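Local coordinates for protein ebony (Drosophila melanogaster, PDB 6DYM) that probably joins beta-alanine to amine substrates as part of the synthetase Ebony, this chain being its atypical C-terminal condensation domain, at residues 19-24 / 122-127; 5-10 / 63-68; 49-54 / 85-90; 115-120 / 154-159; 183-188 / 204-209. One frame throughout, in Å; residues are numbered along the deposited sequence.

Contact 1. Residues 19-24 / 122-127; sequences DIIVAS and SFMMGT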
# COMPACT_ATOMS: atom_id res chain seq x y z
N ASP A 19 -5.76 -7.23 -11.37
CA ASP A 19 -6.14 -6.20 -12.33
C ASP A 19 -6.19 -4.82 -11.69
O ASP A 19 -5.72 -3.84 -12.27
CB ASP A 19 -7.50 -6.55 -12.94
CG ASP A 19 -7.45 -7.81 -13.78
OD1 ASP A 19 -6.34 -8.20 -14.20
OD2 ASP A 19 -8.52 -8.42 -14.03
N ILE A 20 -6.76 -4.73 -10.49
CA ILE A 20 -6.86 -3.43 -9.82
C ILE A 20 -5.47 -2.90 -9.47
O ILE A 20 -5.16 -1.73 -9.70
CB ILE A 20 -7.77 -3.53 -8.58
CG1 ILE A 20 -9.23 -3.58 -9.02
CG2 ILE A 20 -7.53 -2.34 -7.64
CD1 ILE A 20 -10.21 -3.52 -7.88
N ILE A 21 -4.61 -3.76 -8.91
CA ILE A 21 -3.29 -3.31 -8.49
C ILE A 21 -2.43 -2.94 -9.69
O ILE A 21 -1.74 -1.90 -9.68
CB ILE A 21 -2.61 -4.39 -7.62
CG1 ILE A 21 -3.32 -4.51 -6.26
CG2 ILE A 21 -1.13 -4.07 -7.43
CD1 ILE A 21 -3.30 -3.24 -5.44
N VAL A 22 -2.44 -3.76 -10.74
CA VAL A 22 -1.64 -3.47 -11.92
C VAL A 22 -2.06 -2.15 -12.54
O VAL A 22 -1.22 -1.30 -12.86
CB VAL A 22 -1.74 -4.63 -12.94
CG1 VAL A 22 -1.20 -4.20 -14.30
CG2 VAL A 22 -1.00 -5.85 -12.43
N ALA A 23 -3.37 -1.94 -12.70
CA ALA A 23 -3.85 -0.68 -13.25
C ALA A 23 -3.53 0.49 -12.34
O ALA A 23 -3.15 1.57 -12.82
CB ALA A 23 -5.36 -0.77 -13.50
N SER A 24 -3.66 0.30 -11.03
CA SER A 24 -3.48 1.41 -10.10
C SER A 24 -2.01 1.82 -9.97
O SER A 24 -1.73 2.99 -9.71
CB SER A 24 -4.05 1.04 -8.73
OG SER A 24 -3.44 1.81 -7.70
N SER A 122 -0.50 -1.42 6.32
CA SER A 122 -1.28 -1.18 5.10
C SER A 122 -0.28 -1.06 3.96
O SER A 122 0.36 -0.02 3.78
CB SER A 122 -2.12 0.09 5.23
OG SER A 122 -2.84 0.33 4.04
N PHE A 123 -0.11 -2.13 3.20
CA PHE A 123 0.99 -2.14 2.25
C PHE A 123 0.57 -1.94 0.80
O PHE A 123 1.38 -1.46 0.01
CB PHE A 123 1.83 -3.42 2.42
CG PHE A 123 1.30 -4.62 1.68
CD1 PHE A 123 1.79 -4.96 0.43
CD2 PHE A 123 0.36 -5.45 2.28
CE1 PHE A 123 1.32 -6.07 -0.24
CE2 PHE A 123 -0.10 -6.57 1.61
CZ PHE A 123 0.37 -6.88 0.35
N MET A 124 -0.68 -2.23 0.44
CA MET A 124 -1.21 -1.86 -0.86
C MET A 124 -2.66 -1.43 -0.74
O MET A 124 -3.44 -2.03 0.01
CB MET A 124 -1.09 -3.00 -1.89
CG MET A 124 0.33 -3.42 -2.22
SD MET A 124 0.50 -4.35 -3.75
CE MET A 124 2.25 -4.74 -3.72
N MET A 125 -3.01 -0.38 -1.48
CA MET A 125 -4.38 0.08 -1.63
C MET A 125 -4.56 0.49 -3.09
O MET A 125 -3.70 1.17 -3.65
CB MET A 125 -4.68 1.26 -0.71
CG MET A 125 -6.09 1.29 -0.14
SD MET A 125 -6.34 2.58 1.09
CE MET A 125 -6.43 1.64 2.61
N GLY A 126 -5.65 0.06 -3.70
CA GLY A 126 -5.90 0.37 -5.10
C GLY A 126 -7.38 0.44 -5.39
O GLY A 126 -8.20 -0.16 -4.69
N THR A 127 -7.73 1.19 -6.43
CA THR A 127 -9.10 1.31 -6.91
C THR A 127 -9.13 1.01 -8.40
O THR A 127 -8.14 1.21 -9.11
CB THR A 127 -9.67 2.70 -6.67
OG1 THR A 127 -8.83 3.66 -7.32
CG2 THR A 127 -9.75 3.02 -5.19

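Contact 2. Residues 5-10 / 63-68; sequences EAVPLR and VVYDTN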
# COMPACT_ATOMS: atom_id res chain seq x y z
N GLU A 5 -19.43 -2.17 -0.01
CA GLU A 5 -19.35 -3.17 1.04
C GLU A 5 -17.95 -3.77 1.06
O GLU A 5 -17.40 -4.11 0.00
CB GLU A 5 -20.39 -4.27 0.84
CG GLU A 5 -20.29 -5.39 1.86
CD GLU A 5 -21.25 -6.52 1.57
OE1 GLU A 5 -21.90 -6.50 0.50
OE2 GLU A 5 -21.34 -7.45 2.40
N ALA A 6 -17.38 -3.91 2.25
CA ALA A 6 -16.07 -4.51 2.43
C ALA A 6 -16.23 -6.01 2.68
O ALA A 6 -16.96 -6.42 3.59
CB ALA A 6 -15.33 -3.86 3.60
N VAL A 7 -15.54 -6.81 1.88
CA VAL A 7 -15.64 -8.27 1.95
C VAL A 7 -14.25 -8.85 2.16
O VAL A 7 -13.31 -8.47 1.44
CB VAL A 7 -16.29 -8.83 0.67
CG1 VAL A 7 -16.11 -10.33 0.59
CG2 VAL A 7 -17.77 -8.45 0.62
N PRO A 8 -14.05 -9.75 3.13
CA PRO A 8 -12.73 -10.35 3.32
C PRO A 8 -12.22 -11.00 2.04
O PRO A 8 -12.99 -11.53 1.24
CB PRO A 8 -12.95 -11.39 4.42
CG PRO A 8 -14.14 -10.89 5.17
CD PRO A 8 -15.02 -10.21 4.15
N LEU A 9 -10.91 -10.94 1.86
CA LEU A 9 -10.26 -11.48 0.68
C LEU A 9 -10.49 -12.99 0.59
O LEU A 9 -10.32 -13.72 1.57
CB LEU A 9 -8.76 -11.18 0.74
CG LEU A 9 -8.01 -11.01 -0.57
CD1 LEU A 9 -8.54 -9.82 -1.35
CD2 LEU A 9 -6.53 -10.84 -0.29
N ARG A 10 -10.86 -13.45 -0.60
CA ARG A 10 -11.04 -14.87 -0.89
C ARG A 10 -10.04 -15.30 -1.95
O ARG A 10 -9.48 -14.48 -2.69
CB ARG A 10 -12.46 -15.17 -1.39
CG ARG A 10 -13.54 -14.99 -0.36
CD ARG A 10 -14.90 -15.38 -0.94
NE ARG A 10 -15.93 -14.40 -0.60
CZ ARG A 10 -16.61 -13.69 -1.49
NH1 ARG A 10 -16.37 -13.84 -2.79
NH2 ARG A 10 -17.54 -12.83 -1.09
N VAL A 63 -11.64 -6.72 -0.11
CA VAL A 63 -12.03 -6.06 -1.35
C VAL A 63 -13.26 -5.21 -1.07
O VAL A 63 -14.01 -5.44 -0.12
CB VAL A 63 -12.29 -7.06 -2.50
CG1 VAL A 63 -11.01 -7.75 -2.93
CG2 VAL A 63 -13.33 -8.10 -2.06
N VAL A 64 -13.49 -4.22 -1.93
CA VAL A 64 -14.65 -3.34 -1.82
C VAL A 64 -15.54 -3.60 -3.02
O VAL A 64 -15.10 -3.46 -4.17
CB VAL A 64 -14.25 -1.86 -1.73
CG1 VAL A 64 -15.50 -0.98 -1.73
CG2 VAL A 64 -13.43 -1.62 -0.49
N TYR A 65 -16.79 -3.96 -2.76
CA TYR A 65 -17.79 -4.17 -3.79
C TYR A 65 -18.63 -2.91 -3.97
O TYR A 65 -19.00 -2.25 -2.99
CB TYR A 65 -18.71 -5.34 -3.42
CG TYR A 65 -18.14 -6.71 -3.76
CD1 TYR A 65 -18.35 -7.29 -5.01
CD2 TYR A 65 -17.41 -7.43 -2.82
CE1 TYR A 65 -17.84 -8.54 -5.31
CE2 TYR A 65 -16.89 -8.68 -3.12
CZ TYR A 65 -17.11 -9.23 -4.37
OH TYR A 65 -16.60 -10.47 -4.67
N ASP A 66 -18.91 -2.56 -5.23
CA ASP A 66 -20.03 -1.68 -5.55
C ASP A 66 -21.28 -2.53 -5.41
O ASP A 66 -21.55 -3.38 -6.25
CB ASP A 66 -19.87 -1.10 -6.96
CG ASP A 66 -20.98 -0.11 -7.34
OD1 ASP A 66 -22.06 -0.11 -6.71
OD2 ASP A 66 -20.78 0.65 -8.30
N THR A 67 -22.04 -2.30 -4.34
CA THR A 67 -23.21 -3.14 -4.08
C THR A 67 -24.28 -2.99 -5.14
O THR A 67 -25.10 -3.90 -5.33
CB THR A 67 -23.80 -2.84 -2.70
OG1 THR A 67 -24.30 -1.50 -2.67
CG2 THR A 67 -22.74 -3.01 -1.61
N ASN A 68 -24.29 -1.87 -5.87
CA ASN A 68 -25.25 -1.70 -6.95
C ASN A 68 -24.93 -2.63 -8.13
O ASN A 68 -25.83 -3.24 -8.70
CB ASN A 68 -25.29 -0.24 -7.40
CG ASN A 68 -26.23 -0.01 -8.57
OD1 ASN A 68 -25.83 -0.11 -9.73
ND2 ASN A 68 -27.49 0.30 -8.27

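Contact 3. Residues 49-54 / 85-90; sequences NDIWNV and PEVDIK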
# COMPACT_ATOMS: atom_id res chain seq x y z
N ASN A 49 1.03 -12.84 -7.03
CA ASN A 49 0.83 -14.28 -7.16
C ASN A 49 1.70 -15.04 -6.16
O ASN A 49 1.27 -16.06 -5.61
CB ASN A 49 1.12 -14.73 -8.59
CG ASN A 49 -0.01 -14.40 -9.55
OD1 ASN A 49 -1.19 -14.57 -9.23
ND2 ASN A 49 0.34 -13.93 -10.74
N ASP A 50 2.91 -14.55 -5.91
CA ASP A 50 3.81 -15.23 -4.98
C ASP A 50 3.28 -15.20 -3.55
O ASP A 50 3.56 -16.13 -2.78
CB ASP A 50 5.20 -14.60 -5.04
CG ASP A 50 6.05 -15.18 -6.15
OD1 ASP A 50 5.56 -16.09 -6.86
OD2 ASP A 50 7.20 -14.72 -6.32
N ILE A 51 2.54 -14.16 -3.17
CA ILE A 51 2.07 -14.00 -1.80
C ILE A 51 0.58 -14.30 -1.66
O ILE A 51 0.05 -14.21 -0.54
CB ILE A 51 2.38 -12.59 -1.26
CG1 ILE A 51 1.56 -11.54 -2.01
CG2 ILE A 51 3.85 -12.30 -1.37
CD1 ILE A 51 1.62 -10.15 -1.39
N TRP A 52 -0.10 -14.68 -2.74
CA TRP A 52 -1.56 -14.64 -2.74
C TRP A 52 -2.16 -15.53 -1.65
O TRP A 52 -3.07 -15.12 -0.92
CB TRP A 52 -2.12 -15.04 -4.11
CG TRP A 52 -3.60 -15.00 -4.08
CD1 TRP A 52 -4.45 -16.07 -4.10
CD2 TRP A 52 -4.43 -13.84 -3.98
NE1 TRP A 52 -5.76 -15.64 -4.03
CE2 TRP A 52 -5.76 -14.27 -3.96
CE3 TRP A 52 -4.16 -12.47 -3.92
CZ2 TRP A 52 -6.83 -13.38 -3.88
CZ3 TRP A 52 -5.22 -11.58 -3.84
CH2 TRP A 52 -6.54 -12.04 -3.82
N ASN A 53 -1.67 -16.77 -1.53
CA ASN A 53 -2.27 -17.70 -0.58
C ASN A 53 -2.08 -17.21 0.85
O ASN A 53 -3.04 -17.18 1.64
CB ASN A 53 -1.69 -19.10 -0.77
CG ASN A 53 -2.12 -19.74 -2.07
OD1 ASN A 53 -1.31 -19.97 -2.97
ND2 ASN A 53 -3.41 -20.04 -2.19
N VAL A 54 -0.86 -16.80 1.20
CA VAL A 54 -0.60 -16.25 2.53
C VAL A 54 -1.44 -14.99 2.77
O VAL A 54 -1.97 -14.78 3.87
CB VAL A 54 0.90 -15.96 2.70
CG1 VAL A 54 1.18 -15.36 4.07
CG2 VAL A 54 1.70 -17.23 2.47
N PRO A 85 5.38 -12.13 4.61
CA PRO A 85 6.08 -13.17 3.84
C PRO A 85 7.37 -12.64 3.25
O PRO A 85 7.52 -11.45 2.97
CB PRO A 85 5.07 -13.55 2.75
CG PRO A 85 4.11 -12.39 2.68
CD PRO A 85 4.03 -11.86 4.07
N GLU A 86 8.32 -13.56 3.06
CA GLU A 86 9.63 -13.24 2.50
C GLU A 86 9.60 -13.54 1.01
O GLU A 86 9.77 -14.70 0.60
CB GLU A 86 10.73 -14.02 3.21
CG GLU A 86 10.82 -13.87 4.75
CD GLU A 86 11.13 -12.46 5.24
OE1 GLU A 86 11.83 -12.35 6.28
OE2 GLU A 86 10.67 -11.46 4.65
N VAL A 87 9.39 -12.51 0.20
CA VAL A 87 9.39 -12.65 -1.25
C VAL A 87 10.68 -12.03 -1.79
O VAL A 87 11.15 -11.00 -1.29
CB VAL A 87 8.14 -12.01 -1.89
CG1 VAL A 87 8.31 -10.51 -2.09
CG2 VAL A 87 7.80 -12.69 -3.21
N ASP A 88 11.27 -12.68 -2.79
CA ASP A 88 12.44 -12.16 -3.48
C ASP A 88 12.00 -11.64 -4.84
O ASP A 88 11.31 -12.34 -5.58
CB ASP A 88 13.53 -13.22 -3.62
CG ASP A 88 13.13 -14.34 -4.56
OD1 ASP A 88 12.33 -15.20 -4.15
OD2 ASP A 88 13.62 -14.35 -5.71
N ILE A 89 12.38 -10.41 -5.15
CA ILE A 89 11.86 -9.68 -6.29
C ILE A 89 12.94 -9.61 -7.36
O ILE A 89 14.10 -9.29 -7.06
CB ILE A 89 11.37 -8.28 -5.89
CG1 ILE A 89 10.23 -8.41 -4.86
CG2 ILE A 89 10.92 -7.49 -7.11
CD1 ILE A 89 10.35 -7.47 -3.69
N LYS A 90 12.56 -9.90 -8.60
CA LYS A 90 13.51 -9.92 -9.71
C LYS A 90 13.72 -8.53 -10.30
O LYS A 90 14.85 -8.15 -10.62
CB LYS A 90 13.02 -10.88 -10.80
CG LYS A 90 13.19 -12.36 -10.48
CD LYS A 90 14.59 -12.68 -9.98
CE LYS A 90 14.91 -14.16 -10.16
NZ LYS A 90 15.79 -14.40 -11.34

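Contact 4. Residues 115-120 / 154-159; sequences GLNQIL and KQFAGI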
# COMPACT_ATOMS: atom_id res chain seq x y z
N GLY A 115 6.39 -7.08 19.18
CA GLY A 115 5.55 -8.25 19.27
C GLY A 115 4.60 -8.38 18.09
O GLY A 115 4.37 -7.44 17.33
N LEU A 116 4.04 -9.57 17.95
CA LEU A 116 3.08 -9.84 16.90
C LEU A 116 1.73 -9.21 17.25
O LEU A 116 1.45 -8.89 18.41
CB LEU A 116 2.92 -11.35 16.69
CG LEU A 116 3.89 -12.08 15.74
CD1 LEU A 116 5.31 -11.55 15.84
CD2 LEU A 116 3.86 -13.58 15.99
N ASN A 117 0.91 -9.02 16.22
CA ASN A 117 -0.45 -8.50 16.38
C ASN A 117 -0.44 -7.08 16.96
O ASN A 117 -1.37 -6.69 17.67
CB ASN A 117 -1.30 -9.43 17.24
CG ASN A 117 -2.78 -9.17 17.09
OD1 ASN A 117 -3.49 -9.98 16.49
ND2 ASN A 117 -3.26 -8.05 17.63
N GLN A 118 0.61 -6.32 16.68
CA GLN A 118 0.74 -4.94 17.14
C GLN A 118 0.63 -3.94 16.01
O GLN A 118 -0.11 -2.96 16.10
CB GLN A 118 2.07 -4.75 17.88
CG GLN A 118 2.22 -5.59 19.14
CD GLN A 118 1.50 -4.99 20.33
OE1 GLN A 118 0.78 -3.99 20.20
NE2 GLN A 118 1.68 -5.59 21.50
N ILE A 119 1.38 -4.15 14.93
CA ILE A 119 1.48 -3.19 13.84
C ILE A 119 0.76 -3.77 12.63
O ILE A 119 1.21 -4.75 12.04
CB ILE A 119 2.95 -2.88 13.52
CG1 ILE A 119 3.72 -2.52 14.79
CG2 ILE A 119 3.03 -1.75 12.52
CD1 ILE A 119 5.19 -2.29 14.55
N LEU A 120 -0.36 -3.15 12.26
CA LEU A 120 -1.05 -3.48 11.02
C LEU A 120 -0.44 -2.67 9.88
O LEU A 120 -0.56 -1.44 9.86
CB LEU A 120 -2.55 -3.22 11.13
CG LEU A 120 -3.31 -3.67 9.89
CD1 LEU A 120 -3.23 -5.19 9.74
CD2 LEU A 120 -4.76 -3.20 9.94
N LYS A 154 -9.37 -6.70 15.10
CA LYS A 154 -8.30 -7.69 15.20
C LYS A 154 -7.31 -7.38 16.32
O LYS A 154 -6.32 -8.10 16.46
CB LYS A 154 -7.56 -7.81 13.86
CG LYS A 154 -8.45 -8.26 12.71
CD LYS A 154 -8.51 -9.77 12.62
CE LYS A 154 -9.38 -10.23 11.46
NZ LYS A 154 -9.36 -11.72 11.34
N GLN A 155 -7.56 -6.32 17.09
CA GLN A 155 -6.79 -6.01 18.31
C GLN A 155 -5.36 -5.59 18.00
O GLN A 155 -4.43 -5.89 18.76
CB GLN A 155 -6.80 -7.19 19.29
CG GLN A 155 -8.18 -7.67 19.71
CD GLN A 155 -8.13 -8.69 20.83
OE1 GLN A 155 -7.13 -8.80 21.54
NE2 GLN A 155 -9.22 -9.43 21.01
N PHE A 156 -5.16 -4.87 16.90
CA PHE A 156 -3.85 -4.28 16.64
C PHE A 156 -3.71 -2.97 17.41
O PHE A 156 -4.70 -2.36 17.83
CB PHE A 156 -3.64 -4.05 15.15
CG PHE A 156 -3.26 -5.29 14.39
CD1 PHE A 156 -4.23 -6.22 14.02
CD2 PHE A 156 -1.94 -5.53 14.05
CE1 PHE A 156 -3.88 -7.37 13.33
CE2 PHE A 156 -1.59 -6.68 13.35
CZ PHE A 156 -2.56 -7.60 12.99
N ALA A 157 -2.46 -2.56 17.62
CA ALA A 157 -2.21 -1.31 18.33
C ALA A 157 -2.30 -0.10 17.40
O ALA A 157 -2.70 0.98 17.84
CB ALA A 157 -0.84 -1.35 19.01
N GLY A 158 -1.93 -0.26 16.14
CA GLY A 158 -2.04 0.86 15.22
C GLY A 158 -1.82 0.42 13.79
O GLY A 158 -1.54 -0.75 13.50
N ILE A 159 -1.95 1.40 12.89
CA ILE A 159 -1.82 1.19 11.45
C ILE A 159 -0.58 1.94 10.97
O ILE A 159 -0.37 3.11 11.31
CB ILE A 159 -3.08 1.66 10.70
CG1 ILE A 159 -4.29 0.86 11.17
CG2 ILE A 159 -2.88 1.53 9.20
CD1 ILE A 159 -5.60 1.41 10.69
O HOH W 1 -2.34 -4.61 20.44

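Contact 5. Residues 183-188 / 204-209; sequences FQVNEY and QRAIVH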
# COMPACT_ATOMS: atom_id res chain seq x y z
N PHE A 183 10.49 12.08 3.92
CA PHE A 183 11.76 11.94 3.21
C PHE A 183 11.65 12.42 1.78
O PHE A 183 10.67 12.12 1.08
CB PHE A 183 12.24 10.49 3.24
CG PHE A 183 13.69 10.34 2.87
CD1 PHE A 183 14.68 10.53 3.82
CD2 PHE A 183 14.06 10.03 1.57
CE1 PHE A 183 16.02 10.40 3.47
CE2 PHE A 183 15.40 9.91 1.22
CZ PHE A 183 16.37 10.10 2.17
N GLN A 184 12.66 13.17 1.34
CA GLN A 184 12.77 13.64 -0.03
C GLN A 184 13.30 12.51 -0.90
O GLN A 184 14.46 12.10 -0.77
CB GLN A 184 13.70 14.86 -0.08
CG GLN A 184 13.68 15.65 -1.37
CD GLN A 184 14.47 16.93 -1.25
OE1 GLN A 184 14.20 17.76 -0.38
NE2 GLN A 184 15.47 17.10 -2.11
N VAL A 185 12.46 12.01 -1.82
CA VAL A 185 12.79 10.76 -2.50
C VAL A 185 14.00 10.90 -3.42
O VAL A 185 14.70 9.92 -3.68
CB VAL A 185 11.56 10.21 -3.26
CG1 VAL A 185 10.33 10.21 -2.36
CG2 VAL A 185 11.32 10.98 -4.54
N ASN A 186 14.30 12.11 -3.91
CA ASN A 186 15.46 12.25 -4.79
C ASN A 186 16.78 12.29 -4.03
O ASN A 186 17.83 12.41 -4.67
CB ASN A 186 15.33 13.49 -5.70
CG ASN A 186 15.35 14.82 -4.94
OD1 ASN A 186 15.87 14.92 -3.83
ND2 ASN A 186 14.78 15.85 -5.57
N GLU A 187 16.76 12.17 -2.71
CA GLU A 187 17.99 12.07 -1.93
C GLU A 187 18.35 10.63 -1.58
O GLU A 187 19.43 10.40 -1.01
CB GLU A 187 17.86 12.89 -0.63
CG GLU A 187 17.54 14.36 -0.87
CD GLU A 187 18.77 15.24 -0.97
OE1 GLU A 187 18.66 16.46 -0.71
OE2 GLU A 187 19.86 14.71 -1.31
N TYR A 188 17.50 9.66 -1.90
CA TYR A 188 17.81 8.27 -1.56
C TYR A 188 18.92 7.73 -2.46
O TYR A 188 18.86 7.87 -3.68
CB TYR A 188 16.57 7.39 -1.67
CG TYR A 188 16.88 5.93 -1.43
CD1 TYR A 188 17.26 5.49 -0.16
CD2 TYR A 188 16.84 5.01 -2.47
CE1 TYR A 188 17.57 4.16 0.06
CE2 TYR A 188 17.15 3.67 -2.25
CZ TYR A 188 17.51 3.25 -0.98
OH TYR A 188 17.81 1.93 -0.75
N GLN A 204 8.61 15.88 -4.24
CA GLN A 204 8.08 14.53 -4.12
C GLN A 204 8.62 13.89 -2.84
O GLN A 204 9.84 13.71 -2.70
CB GLN A 204 8.42 13.67 -5.33
CG GLN A 204 7.87 12.25 -5.19
CD GLN A 204 8.04 11.42 -6.44
OE1 GLN A 204 8.39 11.93 -7.50
NE2 GLN A 204 7.79 10.12 -6.32
N ARG A 205 7.72 13.54 -1.93
CA ARG A 205 8.07 12.98 -0.64
C ARG A 205 7.63 11.53 -0.54
O ARG A 205 6.75 11.06 -1.27
CB ARG A 205 7.44 13.79 0.51
CG ARG A 205 7.27 15.27 0.20
CD ARG A 205 8.62 15.94 0.03
NE ARG A 205 9.43 15.85 1.24
CZ ARG A 205 10.63 16.38 1.39
NH1 ARG A 205 11.18 17.07 0.40
NH2 ARG A 205 11.29 16.24 2.54
N ALA A 206 8.27 10.81 0.37
CA ALA A 206 7.77 9.56 0.92
C ALA A 206 7.52 9.82 2.39
O ALA A 206 8.43 10.26 3.10
CB ALA A 206 8.75 8.40 0.72
N ILE A 207 6.30 9.59 2.85
CA ILE A 207 5.90 9.96 4.20
C ILE A 207 5.50 8.69 4.94
O ILE A 207 4.64 7.93 4.48
CB ILE A 207 4.76 10.98 4.20
CG1 ILE A 207 5.16 12.19 3.34
CG2 ILE A 207 4.45 11.41 5.62
CD1 ILE A 207 4.33 13.43 3.55
N VAL A 208 6.15 8.47 6.09
CA VAL A 208 5.85 7.33 6.95
C VAL A 208 4.79 7.76 7.96
O VAL A 208 4.99 8.71 8.72
CB VAL A 208 7.12 6.82 7.66
CG1 VAL A 208 6.79 5.67 8.59
CG2 VAL A 208 8.15 6.38 6.64
N HIS A 209 3.66 7.05 7.96
CA HIS A 209 2.48 7.44 8.71
C HIS A 209 2.11 6.36 9.71
O HIS A 209 2.20 5.16 9.42
CB HIS A 209 1.29 7.70 7.79
CG HIS A 209 1.26 9.08 7.20
ND1 HIS A 209 1.23 9.31 5.84
CD2 HIS A 209 1.24 10.30 7.79
CE1 HIS A 209 1.19 10.61 5.62
NE2 HIS A 209 1.20 11.23 6.79
O HOH W 2 12.31 14.23 -4.16

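Contact 1. Residues 19-24 / 122-127
Ile20 presses its CG2 methyl onto the backbone of Gly126, 3.6 Å from the carbonyl C of that glycine, and reaches on toward the N of Thr127. The methyl lies anti to the Ile20 backbone N (CG1 at chi1 -76°), which turns it to the strand. One residue on, Ile21 uses two branches: CG2 comes within 4.0 Å of Met124 SD, and CD1 approaches Met124 CB at 4.2 Å, the two side chains crossing at about a right angle. Ile21 also touches Leu48 of helix 41-58. At Ser24, CB and OG settle over Gly126, OG lying 3.9 Å from Gly126 CA. Gly126 is what lets the helix come so close, since a CB there would crowd Ile20 CG2, Ile21 CD1 and Ser24 CB together. Thr127 turns its side chain away from the helix, and its OG1 bonds to Asn136. The helix 19-24 axis crosses the strand 122-127 axis at 89°, with a closest approach of 7.1 Å. Phe123 and Met124 both face Leu77, a classic beta bulge in strand 119-127; a helix laid over a bulged central strand followed by helix 133-153 is consistent with the acetyltransferase-like GNAT fold.

Contact 2. Residues 5-10 / 63-68
Val7 and Tyr65 pack on the same face of the antiparallel strands 4-8 and 62-66, Val7 CG2 lying 3.6 Å from Tyr65 CD2, with Val7 CB also near CE2. This is the tight part. The backbone holds it with two hydrogen-bonded pairs: Val7 N gives a nearly straight bond to Val63 O (2.9 Å, 170°) and Val63 N returns one to Val7 O, while Tyr65 N reaches Glu5 O at 2.8 Å and Glu5 N goes back to Tyr65 O. Between them Ala6 and Val64 form the non-hydrogen-bonded pair and turn to the other face, against Phe142 of helix 133-153. Leu9 CD1 closes the inner end, 3.6 Å from Val63 CG1. The outer end is looser. The Glu5 chain runs out extended toward solvent, and its CB meets the Thr67 methyl in one of two conformers, so that touch is doubtful. On the Val7 and Tyr65 face, exposed Arg10 makes another loose approach: its NH1 only comes to 3.9 Å from Tyr65 OH, the guanidinium and ring planes 29° apart, and its charge is paired with Glu12. A leucine in place of Tyr65 would probably leave His13 NE2 without its hydroxyl partner and open a gap beside Val7. The chemistry thus divides: backbone bonds and methyls fix the strands inside, while the one polar tip of the ring, Tyr65 OH, ties the strand pair to His13.

Contact 3. Residues 49-54 / 85-90
Asp50 meets Val87 where helix 41-58 packs against the irregular segment 85-90. At the start of its side chain, Asp50 CB lies 3.7 Å from Val87 CG2, and CG continues past that same methyl. The carboxylate then divides its oxygens: OD2 remains beside the methyl, 3.8 Å from Val87 CG2, while OD1 points off on the far side, well clear of Val87. With CG anti to the carbonyl carbon (chi1 -85°), the carboxylate passes across the valine methyl, the two side chains at about a right angle. Next along the helix, Ile51 brings its CG2 to the ring of Pro85, 4.1 Å from CG, and within 4.3 Å of Val87 CB. Val54 CG1 adds a looser touch at 4.4 Å from the same Pro85 CG. Phe79 of strand 71-80 meets Ile51, Val54 and Pro85, so this apolar patch is closed from the sheet side. The helix is kinked here: Asn53 and Val54 lack the usual backbone N bonds to the turn before. All the contacts are van der Waals. Asp50 OD2 stands 5.6 Å from Asp88 OD1, a like-charge pair; what joins loop and helix across these segments is therefore apolar contact, and the two carboxylates probably add no attraction.

Contact 4. Residues 115-120 / 154-159
Gln118 O is gripped by two backbone donors, Ala157 N at 2.8 Å and Gly158 N at 3.3 Å; the second lies almost straight ahead of the carbonyl, the first comes in at a sharper angle. The next bond of the parallel pair runs the other way, Leu120 N to Gly158 O at 2.9 Å. Phe156 wedges its ring between side chains of 115-120: Leu120 CB sits 3.7 Å above one face, toward the rim, and the Asn117 amide is stacked over the opposite face, its plane 18° from the ring. Asn117 ND2 in turn bonds Lys154 O (3.3 Å) in its own amide plane, which helps fix the amide's rotation. A serine at Phe156 would probably leave the Asn117 amide without its stacking surface and uncover Leu120 CB. On the solvent side a water donates to both Gln118 OE1 and Gln155 O. Gln155, with positive phi, ends helix 133-153 in a Schellman motif before the chain enters strand 158-163. This is thus the root of the beta-alpha-beta unit 119-127, 133-153, 158-163: Leu120 and Ile159 pack against Ala151 of the helix, Ile119 turns to the other face, and strands 71-80 and 205-212 flank the pair.

Contact 5. Residues 183-188 / 204-209
Phe183 and Ala206 form a hydrogen-bonded antiparallel pair, bonded N to O both ways (2.9 Å from Phe183 N, 2.8 Å from Ala206 N), and Gln184 with Arg205 the non-hydrogen-bonded pair beside it. This is where strands 178-184 and 205-212 part company, the last two of the sheet, whose order is consistent with a GNAT-like fold; the first breaks into a 3-10 turn at 185-187. Val185 N still reaches Gln204 O at 3.2 Å. Val185 CG1 packs 3.9 Å from Ala206 CB, and CG2 lies across the Gln204 chain, whose amide bonds Asp30 and Trp34. Arg205 doubles back at its second and third torsions over its neighbour strand, so that Gln184 CA sits 3.7 Å above the centre of the guanidinium. NH1 bonds Gln184 OE1 (3.2 Å), tilted from both planes, while NE is held by Asn182 OD1. A water links Asn186 N to Gln204 O. The extended Gln184 chain ends with NE2 donating to Asn186 OD1, on a lone pair, at 2.8 Å and 170°.

How the contacts relate
All but contact 3 have a strand of the one mixed sheet among their segments. Contacts 2 and 5 sit at its two outer strand pairs, on opposite sides of the chain's centre, with centres about 32 Å apart. Contacts 1 and 4 share strand 119-127 and meet where Ser122 CB lies 4.3 Å from Ile159 CG2. Contact 3 packs from helix 41-58 onto two of the others: Ile51 CD1 is 3.9 Å from Phe123 CZ of contact 1, and Trp52 CH2 is 3.7 Å from Leu9 CG of contact 2. A bound calcium ion lies about 11 Å from the side chain of Thr67 and about 13 Å from that of Thr127, too far for either to be its ligand.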